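Local coordinates for hypothetical protein ST1444 (Sulfolobus tokodaii, PDB 2EO0), which probably resolves Holliday junctions as a magnesium-dependent, structure-specific endonuclease, nicking opposing strands of four-way DNA during genetic recombination, at residues E129-V132 and R133-S137; S137-S140 and R141-S145. All coordinates share one frame; numbering follows the deposited sequence.

In the fold
The modelled chain opens with helix 13-24 and builds a mixed five-stranded sheet around strand 53-61, with helix 72-85 between that strand and strand 88-95. After strand 115-117 and the short helix 119-123 comes the last helix, 128-143, which carries both contacts. Contact 1 forms its first turns, where L131 and V135 lie against strand 53-61. Contact 2 forms its last turns, where the helix ends and the chain leaves it. The two are consecutive, share S137 and neither nest nor cross. Neither closes a long loop. E88, on strand 88-95, ties them together: it bonds Y134 from contact 1 and K138 from contact 2.

Contact 1. Residues E129-V132 and R133-S137; sequences EDLV and RYVES
L131 and V135 meet one turn apart on the same helix, with L131 CG 4.4 Å from V135 CG2. The same CG2 also lies 3.1 Å from L131 O. It takes this place because CG1 of V135 stands anti to the backbone N (chi1 178°), which leaves CG2 beside that N and over the preceding turn. The main chain beneath is regular alpha helix. V135 N donates to L131 O at 2.8 Å, and E136 N donates to V132 O at 2.8 Å. R133 N reaches E129 O, and R133 CG packs 3.5 Å from that E129 O. Beyond CG the arginine chain runs extended. Its guanidinium group does not pair with the nearby acids: D130 OD1 stays 5.2 Å from R133 NH1. D130 OD2 instead accepts from the backbone N of E127, just ahead of the helix. The ring of Y134 has L131 O near its plane, at its edge, with CD2 4.2 Å from that oxygen. S137 OG donates a hydrogen bond to Y134 O at 2.9 Å, turning the serine back onto its own helix. Helix 128-143 packs on the mixed sheet of this PDDEXK-clan nuclease, where Y134 OH is hydrogen-bonded to E88 and E136 forms a salt bridge with K50. L131 and V135 face strand 53-61, which carries the probable magnesium ligand E58, touching I57 and I55, while M126 and F27 reach this helix from loops.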
loop_
_atom_site.group_PDB
_atom_site.type_symbol
_atom_site.label_atom_id
_atom_site.label_comp_id
_atom_site.label_asym_id
_atom_site.label_seq_id
_atom_site.Cartn_x
_atom_site.Cartn_y
_atom_site.Cartn_z
ATOM N N GLU A 129 6.335 -13.937 -12.622
ATOM C CA GLU A 129 5.126 -14.645 -12.976
ATOM C C GLU A 129 4.679 -15.594 -11.878
ATOM O O GLU A 129 3.485 -15.837 -11.723
ATOM C CB GLU A 129 5.337 -15.409 -14.271
ATOM C CG GLU A 129 4.170 -15.257 -15.223
ATOM C CD GLU A 129 3.898 -13.798 -15.577
ATOM O OE1 GLU A 129 4.750 -13.177 -16.272
ATOM O OE2 GLU A 129 2.832 -13.284 -15.148
ATOM N N ASP A 130 5.621 -16.140 -11.122
ATOM C CA ASP A 130 5.256 -17.039 -10.033
ATOM C C ASP A 130 4.769 -16.204 -8.865
ATOM O O ASP A 130 3.822 -16.577 -8.161
ATOM C CB ASP A 130 6.455 -17.886 -9.591
ATOM C CG ASP A 130 7.068 -18.672 -10.737
ATOM O OD1 ASP A 130 6.395 -19.573 -11.269
ATOM O OD2 ASP A 130 8.226 -18.377 -11.115
ATOM N N LEU A 131 5.423 -15.068 -8.652
ATOM C CA LEU A 131 5.015 -14.202 -7.562
ATOM C C LEU A 131 3.573 -13.845 -7.814
ATOM O O LEU A 131 2.744 -13.902 -6.910
ATOM C CB LEU A 131 5.848 -12.922 -7.507
ATOM C CG LEU A 131 5.461 -11.997 -6.343
ATOM C CD1 LEU A 131 5.542 -12.757 -5.017
ATOM C CD2 LEU A 131 6.371 -10.800 -6.312
ATOM N N VAL A 132 3.298 -13.497 -9.065
ATOM C CA VAL A 132 1.966 -13.113 -9.482
ATOM C C VAL A 132 0.960 -14.237 -9.280
ATOM O O VAL A 132 -0.088 -14.009 -8.679
ATOM C CB VAL A 132 1.966 -12.652 -10.956
ATOM C CG1 VAL A 132 0.551 -12.450 -11.452
ATOM C CG2 VAL A 132 2.739 -11.357 -11.069
ATOM N N ARG A 133 1.263 -15.442 -9.760
ATOM C CA ARG A 133 0.327 -16.553 -9.574
ATOM C C ARG A 133 0.025 -16.723 -8.092
ATOM O O ARG A 133 -1.126 -16.959 -7.691
ATOM C CB ARG A 133 0.894 -17.866 -10.125
ATOM C CG ARG A 133 0.774 -18.003 -11.637
ATOM C CD ARG A 133 1.361 -19.323 -12.151
ATOM N NE ARG A 133 1.241 -19.445 -13.607
ATOM C CZ ARG A 133 1.658 -20.496 -14.319
ATOM N NH1 ARG A 133 2.231 -21.541 -13.720
ATOM N NH2 ARG A 133 1.509 -20.500 -15.639
ATOM N N TYR A 134 1.071 -16.600 -7.284
ATOM C CA TYR A 134 0.932 -16.739 -5.850
ATOM C C TYR A 134 -0.008 -15.676 -5.307
ATOM O O TYR A 134 -0.892 -15.956 -4.498
ATOM C CB TYR A 134 2.282 -16.576 -5.162
ATOM C CG TYR A 134 2.120 -16.516 -3.677
ATOM C CD1 TYR A 134 1.908 -17.676 -2.941
ATOM C CD2 TYR A 134 2.142 -15.293 -3.000
ATOM C CE1 TYR A 134 1.732 -17.633 -1.574
ATOM C CE2 TYR A 134 1.959 -15.232 -1.634
ATOM C CZ TYR A 134 1.765 -16.415 -0.921
ATOM O OH TYR A 134 1.672 -16.396 0.449
ATOM N N VAL A 135 0.216 -14.439 -5.722
ATOM C CA VAL A 135 -0.640 -13.360 -5.273
ATOM C C VAL A 135 -2.091 -13.635 -5.676
ATOM O O VAL A 135 -2.998 -13.426 -4.883
ATOM C CB VAL A 135 -0.205 -11.992 -5.860
ATOM C CG1 VAL A 135 -1.162 -10.911 -5.392
ATOM C CG2 VAL A 135 1.217 -11.654 -5.416
ATOM N N GLU A 136 -2.298 -14.107 -6.902
ATOM C CA GLU A 136 -3.642 -14.419 -7.377
ATOM C C GLU A 136 -4.353 -15.456 -6.525
ATOM O O GLU A 136 -5.558 -15.334 -6.290
ATOM C CB GLU A 136 -3.617 -14.927 -8.818
ATOM C CG GLU A 136 -3.413 -13.850 -9.864
ATOM C CD GLU A 136 -4.396 -12.702 -9.692
ATOM O OE1 GLU A 136 -5.523 -12.962 -9.206
ATOM O OE2 GLU A 136 -4.044 -11.556 -10.053
ATOM N N SER A 137 -3.621 -16.469 -6.063
ATOM C CA SER A 137 -4.219 -17.516 -5.252
ATOM C C SER A 137 -4.609 -16.989 -3.882
ATOM O O SER A 137 -5.477 -17.558 -3.219
ATOM C CB SER A 137 -3.273 -18.721 -5.112
ATOM O OG SER A 137 -2.250 -18.499 -4.150
#

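Contact 2. Residues S137-S140 and R141-S145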
loop_
_atom_site.group_PDB
_atom_site.type_symbol
_atom_site.label_atom_id
_atom_site.label_comp_id
_atom_site.label_asym_id
_atom_site.label_seq_id
_atom_site.Cartn_x
_atom_site.Cartn_y
_atom_site.Cartn_z
ATOM N N SER A 137 -3.621 -16.469 -6.063
ATOM C CA SER A 137 -4.219 -17.516 -5.252
ATOM C C SER A 137 -4.609 -16.989 -3.882
ATOM O O SER A 137 -5.477 -17.558 -3.219
ATOM C CB SER A 137 -3.273 -18.721 -5.112
ATOM O OG SER A 137 -2.250 -18.499 -4.150
ATOM N N LYS A 138 -3.971 -15.899 -3.457
ATOM C CA LYS A 138 -4.284 -15.292 -2.166
ATOM C C LYS A 138 -5.530 -14.442 -2.295
ATOM O O LYS A 138 -6.272 -14.252 -1.331
ATOM C CB LYS A 138 -3.104 -14.462 -1.651
ATOM C CG LYS A 138 -2.019 -15.337 -1.017
ATOM C CD LYS A 138 -1.109 -14.539 -0.087
ATOM C CE LYS A 138 -1.896 -13.864 1.059
ATOM N NZ LYS A 138 -1.033 -13.011 1.932
ATOM N N ILE A 139 -5.756 -13.930 -3.498
ATOM C CA ILE A 139 -6.946 -13.155 -3.774
ATOM C C ILE A 139 -8.098 -14.132 -3.741
ATOM O O ILE A 139 -9.105 -13.897 -3.087
ATOM C CB ILE A 139 -6.895 -12.531 -5.159
ATOM C CG1 ILE A 139 -5.852 -11.403 -5.158
ATOM C CG2 ILE A 139 -8.300 -12.072 -5.573
ATOM C CD1 ILE A 139 -5.630 -10.748 -6.496
ATOM N N SER A 140 -7.930 -15.252 -4.437
ATOM C CA SER A 140 -8.968 -16.275 -4.489
ATOM C C SER A 140 -9.313 -16.749 -3.091
ATOM O O SER A 140 -10.483 -16.955 -2.775
ATOM C CB SER A 140 -8.504 -17.463 -5.332
ATOM O OG SER A 140 -8.317 -17.085 -6.682
ATOM N N ARG A 141 -8.291 -16.934 -2.263
ATOM C CA ARG A 141 -8.478 -17.370 -0.886
ATOM C C ARG A 141 -9.461 -16.419 -0.191
ATOM O O ARG A 141 -10.399 -16.825 0.508
ATOM C CB ARG A 141 -7.126 -17.346 -0.168
ATOM C CG ARG A 141 -7.200 -17.622 1.325
ATOM C CD ARG A 141 -5.834 -17.545 1.978
ATOM N NE ARG A 141 -4.909 -18.521 1.407
ATOM C CZ ARG A 141 -3.773 -18.910 1.985
ATOM N NH1 ARG A 141 -3.417 -18.406 3.161
ATOM N NH2 ARG A 141 -2.995 -19.812 1.390
ATOM N N THR A 142 -9.232 -15.137 -0.408
ATOM C CA THR A 142 -10.050 -14.091 0.171
ATOM C C THR A 142 -11.527 -14.196 -0.212
ATOM O O THR A 142 -12.401 -13.926 0.609
ATOM C CB THR A 142 -9.492 -12.709 -0.254
ATOM O OG1 THR A 142 -8.199 -12.519 0.344
ATOM C CG2 THR A 142 -10.427 -11.600 0.168
ATOM N N LEU A 143 -11.788 -14.602 -1.455
ATOM C CA LEU A 143 -13.145 -14.733 -1.996
ATOM C C LEU A 143 -13.793 -16.123 -1.793
ATOM O O LEU A 143 -15.002 -16.303 -2.026
ATOM C CB LEU A 143 -13.118 -14.419 -3.498
ATOM C CG LEU A 143 -12.395 -13.162 -4.004
ATOM C CD1 LEU A 143 -12.079 -13.317 -5.483
ATOM C CD2 LEU A 143 -13.246 -11.929 -3.770
ATOM N N ASP A 144 -12.991 -17.097 -1.365
ATOM C CA ASP A 144 -13.462 -18.471 -1.154
ATOM C C ASP A 144 -14.355 -18.561 0.083
ATOM O O ASP A 144 -14.324 -17.694 0.955
ATOM C CB ASP A 144 -12.254 -19.395 -0.985
ATOM C CG ASP A 144 -12.477 -20.788 -1.543
ATOM O OD1 ASP A 144 -13.590 -21.119 -2.015
ATOM O OD2 ASP A 144 -11.505 -21.565 -1.502
ATOM N N SER A 145 -15.172 -19.603 0.131
ATOM C CA SER A 145 -16.066 -19.853 1.257
ATOM C C SER A 145 -16.099 -21.368 1.308
ATOM O O SER A 145 -15.836 -22.019 0.295
ATOM C CB SER A 145 -17.479 -19.279 1.002
ATOM O OG SER A 145 -18.154 -19.944 -0.060
#
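The C-terminal end of helix 128-143 is formed here, and the chain leaves helical geometry at D144. T142 makes a side-chain bond back into the helix: its OG1 donates to K138 O at 3.1 Å, while its own backbone N donates to the same oxygen at 3.2 Å. One carbonyl is therefore gripped twice by one residue. The two donors approach differently: OG1 lies only 15° from the carbonyl plane, whereas N lies 40° out of it. Chi1 of T142 (-67°) sets OG1 beside the backbone N, facing back along the helix. A serine or threonine hydroxyl bonded to the carbonyl four residues earlier is a familiar way for such a side chain to sit in a helix. Apolar contact runs along another side, where I139 and L143 lie side by side and point the same way. I139 CG2 meets L143 CD1 at 4.0 Å, and L143 CG lies 3.5 Å from I139 O. I139 is buried and L143 exposed, so the pair spans the edge of the covered helix face. Bonding weakens toward the end. L143 N bonds to I139 O and only weakly to S140 O. D144 N makes a weak bond to S140 O. D144 N also hydrogen-bonds to R141 O at 3.2 Å. This i to i-3 bond, with the weak one from L143 N to S140 O, tightens the last turn. R141 CB packs 3.4 Å from K138 O. K138 NZ forms a salt bridge with E88, tying this stretch of helix to strand 88-95.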